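Local coordinates for probable secreted solute-binding lipoprotein (Streptomyces coelicolor, PDB 3I3V) that probably binds a solute outside the cell and passes it to a membrane transporter, as a lipoprotein of the bacterial extracellular solute-binding family, at residues F122-P127 and Y285-F290; G174-A179 and L356-V361; V281-T286 and V351-L356. All blocks are in the same frame, centred on the assembly; numbering follows the deposited sequence.

Contact 1 (F122-P127 and Y285-F290)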
loop_
_atom_site.group_PDB
_atom_site.type_symbol
_atom_site.label_atom_id
_atom_site.label_comp_id
_atom_site.label_asym_id
_atom_site.label_seq_id
_atom_site.Cartn_x
_atom_site.Cartn_y
_atom_site.Cartn_z
ATOM N N PHE C 122 27.778 33.705 -23.685
ATOM C CA PHE C 122 27.430 34.661 -24.736
ATOM C C PHE C 122 27.696 34.144 -26.147
ATOM O O PHE C 122 28.631 33.371 -26.385
ATOM C CB PHE C 122 28.174 35.984 -24.517
ATOM C CG PHE C 122 27.536 36.872 -23.484
ATOM C CD1 PHE C 122 26.545 36.382 -22.644
ATOM C CD2 PHE C 122 27.928 38.201 -23.350
ATOM C CE1 PHE C 122 25.956 37.193 -21.687
ATOM C CE2 PHE C 122 27.341 39.022 -22.392
ATOM C CZ PHE C 122 26.347 38.510 -21.556
ATOM N N ALA C 123 26.865 34.580 -27.084
ATOM C CA ALA C 123 27.005 34.159 -28.470
ATOM C C ALA C 123 26.693 35.311 -29.412
ATOM O O ALA C 123 26.362 36.413 -28.973
ATOM C CB ALA C 123 26.071 32.990 -28.762
ATOM N N THR C 124 26.810 35.054 -30.709
ATOM C CA THR C 124 26.504 36.075 -31.692
ATOM C C THR C 124 25.779 35.482 -32.877
ATOM O O THR C 124 26.127 34.397 -33.353
ATOM C CB THR C 124 27.758 36.764 -32.249
ATOM O OG1 THR C 124 28.541 37.298 -31.177
ATOM C CG2 THR C 124 27.348 37.889 -33.191
ATOM N N ASN C 125 24.747 36.196 -33.315
ATOM C CA ASN C 125 23.979 35.835 -34.491
ATOM C C ASN C 125 24.395 36.972 -35.409
ATOM O O ASN C 125 24.310 38.138 -35.026
ATOM C CB ASN C 125 22.480 35.890 -34.226
ATOM C CG ASN C 125 21.829 34.528 -34.327
ATOM O OD1 ASN C 125 21.728 33.798 -33.341
ATOM N ND2 ASN C 125 21.397 34.169 -35.533
ATOM N N TRP C 126 24.865 36.633 -36.601
ATOM C CA TRP C 126 25.356 37.623 -37.561
ATOM C C TRP C 126 24.652 37.396 -38.896
ATOM O O TRP C 126 25.238 36.834 -39.820
ATOM C CB TRP C 126 26.862 37.408 -37.727
ATOM C CG TRP C 126 27.670 38.538 -38.272
ATOM C CD1 TRP C 126 27.397 39.305 -39.369
ATOM C CD2 TRP C 126 28.954 38.956 -37.799
ATOM N NE1 TRP C 126 28.437 40.172 -39.612
ATOM C CE2 TRP C 126 29.407 39.976 -38.665
ATOM C CE3 TRP C 126 29.769 38.564 -36.727
ATOM C CZ2 TRP C 126 30.642 40.612 -38.488
ATOM C CZ3 TRP C 126 30.997 39.196 -36.549
ATOM C CH2 TRP C 126 31.421 40.207 -37.427
ATOM N N PRO C 127 23.388 37.835 -39.016
ATOM C CA PRO C 127 22.622 37.656 -40.255
ATOM C C PRO C 127 22.674 38.805 -41.273
ATOM O O PRO C 127 23.414 39.779 -41.114
ATOM C CB PRO C 127 21.212 37.440 -39.734
ATOM C CG PRO C 127 21.160 38.472 -38.615
ATOM C CD PRO C 127 22.515 38.311 -37.926
ATOM N N TYR C 285 29.906 31.050 -30.891
ATOM C CA TYR C 285 29.446 30.780 -29.539
ATOM C C TYR C 285 30.562 30.963 -28.528
ATOM O O TYR C 285 30.457 30.489 -27.395
ATOM C CB TYR C 285 28.931 29.346 -29.449
ATOM C CG TYR C 285 27.846 29.018 -30.449
ATOM C CD1 TYR C 285 26.539 29.478 -30.270
ATOM C CD2 TYR C 285 28.132 28.280 -31.594
ATOM C CE1 TYR C 285 25.543 29.213 -31.210
ATOM C CE2 TYR C 285 27.145 28.008 -32.539
ATOM C CZ TYR C 285 25.853 28.483 -32.342
ATOM O OH TYR C 285 24.891 28.258 -33.300
ATOM N N THR C 286 31.630 31.651 -28.920
ATOM C CA THR C 286 32.747 31.822 -28.008
ATOM C C THR C 286 33.027 33.220 -27.500
ATOM O O THR C 286 34.180 33.603 -27.303
ATOM C CB THR C 286 34.048 31.215 -28.587
ATOM O OG1 THR C 286 34.270 31.707 -29.916
ATOM C CG2 THR C 286 33.954 29.692 -28.593
ATOM N N LEU C 287 31.960 33.985 -27.298
ATOM C CA LEU C 287 32.082 35.314 -26.718
ATOM C C LEU C 287 32.130 34.999 -25.217
ATOM O O LEU C 287 32.102 33.821 -24.833
ATOM C CB LEU C 287 30.868 36.176 -27.066
ATOM C CG LEU C 287 30.985 36.895 -28.417
ATOM C CD1 LEU C 287 31.110 35.877 -29.535
ATOM C CD2 LEU C 287 29.774 37.793 -28.635
ATOM N N ILE C 288 32.203 36.022 -24.375
ATOM C CA ILE C 288 32.297 35.828 -22.928
ATOM C C ILE C 288 31.754 34.510 -22.348
ATOM O O ILE C 288 30.591 34.160 -22.525
ATOM C CB ILE C 288 31.657 37.012 -22.191
ATOM C CG1 ILE C 288 32.467 38.278 -22.489
ATOM C CG2 ILE C 288 31.605 36.738 -20.690
ATOM C CD1 ILE C 288 32.028 39.496 -21.710
ATOM N N GLY C 289 32.635 33.780 -21.668
ATOM C CA GLY C 289 32.269 32.522 -21.041
ATOM C C GLY C 289 32.773 32.533 -19.607
ATOM O O GLY C 289 33.553 33.420 -19.244
ATOM N N PHE C 290 32.333 31.564 -18.796
ATOM C CA PHE C 290 32.739 31.462 -17.389
ATOM C C PHE C 290 33.925 30.505 -17.198
ATOM O O PHE C 290 33.826 29.316 -17.510
ATOM C CB PHE C 290 31.562 30.957 -16.526
ATOM C CG PHE C 290 30.414 31.938 -16.405
ATOM C CD1 PHE C 290 30.484 33.018 -15.529
ATOM C CD2 PHE C 290 29.248 31.764 -17.158
ATOM C CE1 PHE C 290 29.408 33.914 -15.398
ATOM C CE2 PHE C 290 28.178 32.654 -17.030
ATOM C CZ PHE C 290 28.260 33.730 -16.146
HETATM O O HOH W 1 30.082 31.666 -24.412
#

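Contact 2 (G174-A179 and L356-V361)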
loop_
_atom_site.group_PDB
_atom_site.type_symbol
_atom_site.label_atom_id
_atom_site.label_comp_id
_atom_site.label_asym_id
_atom_site.label_seq_id
_atom_site.Cartn_x
_atom_site.Cartn_y
_atom_site.Cartn_z
ATOM N N GLY C 174 34.049 44.171 -43.568
ATOM C CA GLY C 174 34.377 43.655 -44.883
ATOM C C GLY C 174 35.118 42.326 -44.800
ATOM O O GLY C 174 34.824 41.399 -45.568
ATOM N N GLN C 175 36.063 42.215 -43.864
ATOM C CA GLN C 175 36.840 40.984 -43.719
ATOM C C GLN C 175 35.976 39.792 -43.305
ATOM O O GLN C 175 36.224 38.671 -43.743
ATOM C CB GLN C 175 38.022 41.197 -42.749
ATOM C CG GLN C 175 37.883 40.609 -41.347
ATOM C CD GLN C 175 38.426 39.190 -41.227
ATOM O OE1 GLN C 175 38.384 38.591 -40.152
ATOM N NE2 GLN C 175 38.939 38.651 -42.324
ATOM N N LYS C 176 34.953 40.029 -42.484
ATOM C CA LYS C 176 34.052 38.953 -42.061
ATOM C C LYS C 176 33.045 38.559 -43.164
ATOM O O LYS C 176 32.723 37.374 -43.326
ATOM C CB LYS C 176 33.287 39.367 -40.805
ATOM C CG LYS C 176 33.512 38.456 -39.599
ATOM C CD LYS C 176 34.930 38.560 -39.043
ATOM C CE LYS C 176 35.148 39.883 -38.346
ATOM N NZ LYS C 176 36.564 40.073 -37.920
ATOM N N LEU C 177 32.550 39.543 -43.922
ATOM C CA LEU C 177 31.578 39.269 -44.986
ATOM C C LEU C 177 32.240 38.507 -46.132
ATOM O O LEU C 177 31.641 37.591 -46.698
ATOM C CB LEU C 177 30.975 40.569 -45.533
ATOM C CG LEU C 177 29.489 40.566 -45.952
ATOM C CD1 LEU C 177 29.313 41.512 -47.131
ATOM C CD2 LEU C 177 29.017 39.175 -46.337
ATOM N N LEU C 178 33.477 38.883 -46.467
ATOM C CA LEU C 178 34.229 38.218 -47.536
ATOM C C LEU C 178 34.452 36.760 -47.161
ATOM O O LEU C 178 34.316 35.859 -47.989
ATOM C CB LEU C 178 35.603 38.879 -47.730
ATOM C CG LEU C 178 36.388 38.721 -49.048
ATOM C CD1 LEU C 178 37.839 38.490 -48.701
ATOM C CD2 LEU C 178 35.862 37.579 -49.919
ATOM N N ALA C 179 34.806 36.536 -45.901
ATOM C CA ALA C 179 35.057 35.191 -45.402
ATOM C C ALA C 179 33.774 34.374 -45.377
ATOM O O ALA C 179 33.800 33.164 -45.578
ATOM C CB ALA C 179 35.676 35.255 -43.998
ATOM N N LEU C 356 32.873 32.016 -37.881
ATOM C CA LEU C 356 33.500 33.302 -37.603
ATOM C C LEU C 356 34.995 32.973 -37.497
ATOM O O LEU C 356 35.428 32.330 -36.549
ATOM C CB LEU C 356 33.006 33.879 -36.277
ATOM C CG LEU C 356 33.774 35.151 -35.874
ATOM C CD1 LEU C 356 33.551 36.208 -36.929
ATOM C CD2 LEU C 356 33.327 35.656 -34.509
ATOM N N PRO C 357 35.800 33.425 -38.467
ATOM C CA PRO C 357 37.247 33.176 -38.515
ATOM C C PRO C 357 38.109 33.597 -37.320
ATOM O O PRO C 357 39.106 32.948 -37.018
ATOM C CB PRO C 357 37.675 33.891 -39.797
ATOM C CG PRO C 357 36.416 33.902 -40.631
ATOM C CD PRO C 357 35.383 34.255 -39.607
ATOM N N ASP C 358 37.720 34.678 -36.656
ATOM C CA ASP C 358 38.465 35.245 -35.533
ATOM C C ASP C 358 39.327 34.329 -34.666
ATOM O O ASP C 358 40.538 34.521 -34.568
ATOM C CB ASP C 358 37.508 36.027 -34.648
ATOM C CG ASP C 358 36.945 37.236 -35.353
ATOM O OD1 ASP C 358 36.750 37.156 -36.579
ATOM O OD2 ASP C 358 36.693 38.257 -34.686
ATOM N N VAL C 359 38.706 33.343 -34.035
ATOM C CA VAL C 359 39.424 32.432 -33.153
ATOM C C VAL C 359 40.547 31.661 -33.831
ATOM O O VAL C 359 41.537 31.329 -33.188
ATOM C CB VAL C 359 38.467 31.383 -32.531
ATOM C CG1 VAL C 359 38.909 31.060 -31.108
ATOM C CG2 VAL C 359 37.030 31.885 -32.574
ATOM N N TYR C 360 40.395 31.381 -35.122
ATOM C CA TYR C 360 41.379 30.589 -35.857
ATOM C C TYR C 360 42.469 31.342 -36.609
ATOM O O TYR C 360 43.485 30.754 -36.979
ATOM C CB TYR C 360 40.658 29.658 -36.835
ATOM C CG TYR C 360 39.422 29.010 -36.253
ATOM C CD1 TYR C 360 38.184 29.648 -36.318
ATOM C CD2 TYR C 360 39.496 27.776 -35.604
ATOM C CE1 TYR C 360 37.042 29.074 -35.750
ATOM C CE2 TYR C 360 38.365 27.192 -35.029
ATOM C CZ TYR C 360 37.138 27.847 -35.106
ATOM O OH TYR C 360 36.018 27.270 -34.540
ATOM N N VAL C 361 42.261 32.631 -36.841
ATOM C CA VAL C 361 43.240 33.430 -37.558
ATOM C C VAL C 361 44.407 33.819 -36.647
ATOM O O VAL C 361 44.208 34.493 -35.640
ATOM C CB VAL C 361 42.603 34.729 -38.116
ATOM C CG1 VAL C 361 43.670 35.572 -38.785
ATOM C CG2 VAL C 361 41.484 34.393 -39.114
#

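Contact 3 (V281-T286 and V351-L356)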
loop_
_atom_site.group_PDB
_atom_site.type_symbol
_atom_site.label_atom_id
_atom_site.label_comp_id
_atom_site.label_asym_id
_atom_site.label_seq_id
_atom_site.Cartn_x
_atom_site.Cartn_y
_atom_site.Cartn_z
ATOM N N VAL C 281 24.426 32.488 -42.545
ATOM C CA VAL C 281 24.534 33.534 -41.537
ATOM C C VAL C 281 25.678 33.109 -40.614
ATOM O O VAL C 281 25.871 31.922 -40.368
ATOM C CB VAL C 281 23.238 33.693 -40.682
ATOM C CG1 VAL C 281 22.029 33.866 -41.586
ATOM C CG2 VAL C 281 23.059 32.506 -39.756
ATOM N N ILE C 282 26.446 34.074 -40.120
ATOM C CA ILE C 282 27.551 33.781 -39.210
ATOM C C ILE C 282 27.038 33.590 -37.785
ATOM O O ILE C 282 26.179 34.332 -37.323
ATOM C CB ILE C 282 28.599 34.934 -39.172
ATOM C CG1 ILE C 282 29.362 35.004 -40.489
ATOM C CG2 ILE C 282 29.575 34.733 -38.011
ATOM C CD1 ILE C 282 30.394 36.129 -40.531
ATOM N N ARG C 283 27.557 32.578 -37.104
ATOM C CA ARG C 283 27.200 32.327 -35.718
ATOM C C ARG C 283 28.461 31.873 -34.992
ATOM O O ARG C 283 29.169 30.978 -35.461
ATOM C CB ARG C 283 26.105 31.256 -35.595
ATOM C CG ARG C 283 24.718 31.722 -36.046
ATOM C CD ARG C 283 23.627 30.681 -35.767
ATOM N NE ARG C 283 23.232 30.606 -34.356
ATOM C CZ ARG C 283 22.441 29.659 -33.846
ATOM N NH1 ARG C 283 21.957 28.699 -34.626
ATOM N NH2 ARG C 283 22.127 29.667 -32.552
ATOM N N ALA C 284 28.749 32.520 -33.866
ATOM C CA ALA C 284 29.909 32.197 -33.041
ATOM C C ALA C 284 29.369 32.022 -31.622
ATOM O O ALA C 284 28.470 32.755 -31.201
ATOM C CB ALA C 284 30.931 33.333 -33.095
ATOM N N TYR C 285 29.906 31.050 -30.891
ATOM C CA TYR C 285 29.446 30.780 -29.539
ATOM C C TYR C 285 30.562 30.963 -28.528
ATOM O O TYR C 285 30.457 30.489 -27.395
ATOM C CB TYR C 285 28.931 29.346 -29.449
ATOM C CG TYR C 285 27.846 29.018 -30.449
ATOM C CD1 TYR C 285 26.539 29.478 -30.270
ATOM C CD2 TYR C 285 28.132 28.280 -31.594
ATOM C CE1 TYR C 285 25.543 29.213 -31.210
ATOM C CE2 TYR C 285 27.145 28.008 -32.539
ATOM C CZ TYR C 285 25.853 28.483 -32.342
ATOM O OH TYR C 285 24.891 28.258 -33.300
ATOM N N THR C 286 31.630 31.651 -28.920
ATOM C CA THR C 286 32.747 31.822 -28.008
ATOM C C THR C 286 33.027 33.220 -27.500
ATOM O O THR C 286 34.180 33.603 -27.303
ATOM C CB THR C 286 34.048 31.215 -28.587
ATOM O OG1 THR C 286 34.270 31.707 -29.916
ATOM C CG2 THR C 286 33.954 29.692 -28.593
ATOM N N VAL C 351 18.102 28.910 -42.888
ATOM C CA VAL C 351 19.353 29.656 -42.916
ATOM C C VAL C 351 20.470 28.741 -42.398
ATOM O O VAL C 351 20.290 28.054 -41.396
ATOM C CB VAL C 351 19.212 30.943 -42.050
ATOM C CG1 VAL C 351 19.939 30.799 -40.723
ATOM C CG2 VAL C 351 19.694 32.141 -42.834
ATOM N N SER C 352 21.607 28.720 -43.090
ATOM C CA SER C 352 22.728 27.867 -42.693
ATOM C C SER C 352 23.857 28.607 -41.978
ATOM O O SER C 352 24.237 29.713 -42.362
ATOM C CB SER C 352 23.299 27.146 -43.915
ATOM O OG SER C 352 22.326 26.298 -44.500
ATOM N N GLN C 353 24.398 27.971 -40.942
ATOM C CA GLN C 353 25.482 28.547 -40.152
ATOM C C GLN C 353 26.835 28.423 -40.816
ATOM O O GLN C 353 27.184 27.353 -41.314
ATOM C CB GLN C 353 25.626 27.838 -38.803
ATOM C CG GLN C 353 24.509 27.977 -37.808
ATOM C CD GLN C 353 24.838 27.243 -36.520
ATOM O OE1 GLN C 353 25.875 27.491 -35.897
ATOM N NE2 GLN C 353 23.959 26.332 -36.116
ATOM N N VAL C 354 27.598 29.512 -40.812
ATOM C CA VAL C 354 28.960 29.476 -41.323
ATOM C C VAL C 354 29.825 29.965 -40.168
ATOM O O VAL C 354 29.316 30.485 -39.175
ATOM C CB VAL C 354 29.171 30.342 -42.580
ATOM C CG1 VAL C 354 28.357 29.766 -43.722
ATOM C CG2 VAL C 354 28.803 31.789 -42.306
ATOM N N LEU C 355 31.130 29.819 -40.286
ATOM C CA LEU C 355 31.978 30.191 -39.178
ATOM C C LEU C 355 32.573 31.598 -39.112
ATOM O O LEU C 355 32.708 32.296 -40.125
ATOM C CB LEU C 355 33.062 29.111 -39.048
ATOM C CG LEU C 355 34.558 29.350 -38.941
ATOM C CD1 LEU C 355 35.235 28.003 -38.762
ATOM C CD2 LEU C 355 35.082 30.029 -40.195
ATOM N N LEU C 356 32.873 32.016 -37.881
ATOM C CA LEU C 356 33.500 33.302 -37.603
ATOM C C LEU C 356 34.995 32.973 -37.497
ATOM O O LEU C 356 35.428 32.330 -36.549
ATOM C CB LEU C 356 33.006 33.879 -36.277
ATOM C CG LEU C 356 33.774 35.151 -35.874
ATOM C CD1 LEU C 356 33.551 36.208 -36.929
ATOM C CD2 LEU C 356 33.327 35.656 -34.509
HETATM O O HOH W 2 28.674 28.544 -36.561
#

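Contact 1 (F122-P127 and Y285-F290)
A123 CB comes obliquely to the Y285 ring, 3.9 Å from Y285 CD1, although CB of the tyrosine points away from 122-127. Y285 O is also held by W109 NE1, from which it accepts a hydrogen bond. L287 CB points toward the strand and abuts F122 CB at 3.7 Å; the position of L287 CD2, modelled too near T124, is doubtful. With an alanine here the branched end is gone, which would probably uncover the strand backbone near A123 and T124. One water lies 3.0 Å from both F122 O and L287 O and can donate to each, though it has more acceptors nearby than protons, so the two bonds may be shared with others. I288 supplies the direct backbone link, its O accepting from F122 N at 3.1 Å. That bond is straight, 167° at the hydrogen, and runs nearly along the C=O axis. F122 CG stands beside its own backbone N, anti to the carbonyl carbon (chi1 -80°), which brings the ring to the flank of I288; the two side chains run alongside each other in the same direction, with F122 CD2 4.1 Å from I288 CB. Strand 122-131 belongs to the larger mixed sheet and strand 289-292 to a separate four-stranded one, so 285-288 passes between two sheets, consistent with an interlobe crossing in a two-lobed solute-binding protein. F122 also packs edge-to-face with F319 of helix 313-323, and I288 touches M69 of strand 67-70. Y285 rests on helix 103-108, while T124 pairs through its backbone with A284 of strand 280-284.

Contact 2 (G174-A179 and L356-V361)
Two successive bends in K176, chi2 69° and chi3 71°, curl its chain back from helix 172-182 so that NZ arrives beside D358. The salt bridge runs from K176 NZ to D358 OD1 at 3.2 Å. The ammonium comes to the syn side of that oxygen, 19° out of the carboxylate plane, and D358 OD2 is the more distant at 3.7 Å from K176 NZ. The same nitrogen donates to Q175 OE1, again at 3.2 Å, meeting a lone pair in the carbonyl plane. One ammonium group thus bridges an amide oxygen and a carboxylate, and the two bonds together restrain the lysine tip; its positive charge would probably favour the ionised form of D358, the exposed member of the group. The curl also lays the aliphatic part of the lysine against the leucine: K176 CG and CD each sit 3.5 Å from L356 CD1, tighter than usual for carbons, the two chains crossing at a slant. Farther along the helix A179 CB meets the proline ring, 3.7 Å from P357 CG. P357 O meanwhile accepts from both Y360 N and V361 N, which approach from opposite faces of its plane and hold the loop in a compact turn. A charged grip at one end and an apolar patch at the other therefore seat this turn, between strand 352-354 and helix 363-377, on helix 172-182. Y195 of helix 188-197 touches both A179 and P357, and Q175 packs on L369, I370 and T373 of helix 363-377. Strand 280-284 packs against the lysine and leucine, with K176 on I282 and L356 on both I282 and A284.

Contact 3 (V281-T286 and V351-L356)
V281 exchanges two backbone bonds with the residues flanking Q353: its N donates to S352 O at 2.8 Å, and V281 O accepts from V354 N at 3.0 Å. Next comes I282, whose CG1 sits beside the backbone N (chi1 -70°) with CG2 anti to that N, which sends one branch to V354 and the other to L356. The I282 and V354 side chains cross at about a right angle, I282 CG1 3.7 Å from V354 CG2, while I282 CG2 lies 3.9 Å from L356 CB. The bridges V281-Q353 and I282-V354 are parallel, but the short strands diverge at 60°. Strand 352-354 is the parallel neighbour of 280-284 in a mixed sheet, and 280-284 also pairs antiparallel with 122-131. The 64 residues between the segments include strand 289-292 and several helices, an arrangement consistent with the repeated crossing between lobes in extracellular solute-binding proteins of the periplasmic-binding-protein clan. At R283 the backbone grip slackens to a weak hydrogen bond, R283 N to V354 O at 3.4 Å. Its side chain crosses the glutamine chain at a slant, R283 CD 3.5 Å from Q353 CG, with guanidinium and amide planes 47° apart. A284 CB then meets L356 CD2 at 3.6 Å. Finally Y285 OH donates to Q353 OE1, near the plane of the tyrosine ring, although the position of this hydroxyl is less sure. A water can donate to both R283 O and Q353 OE1, in competition with other acceptors.

The three contacts form a continuous cluster around strand 280-284. Contacts 1 and 3, centres about 10 Å apart, share Y285 and T286, and strand 122-131 joins them directly: W126 N lies 2.7 Å from I282 O and T124 N 2.9 Å from A284 O, probable hydrogen bonds. Contacts 2 and 3 share L356, with centres about 11 Å apart. Contact 2 stands about 14 Å from contact 1 between centres, yet W126 CH2 comes within 3.5 Å of K176 CG, and T286 OG1 lies 3.8 Å from V359 CG2. Sheet pairing and side-chain packing thus connect the probable hinge of contact 1 to the helical seat of contact 2.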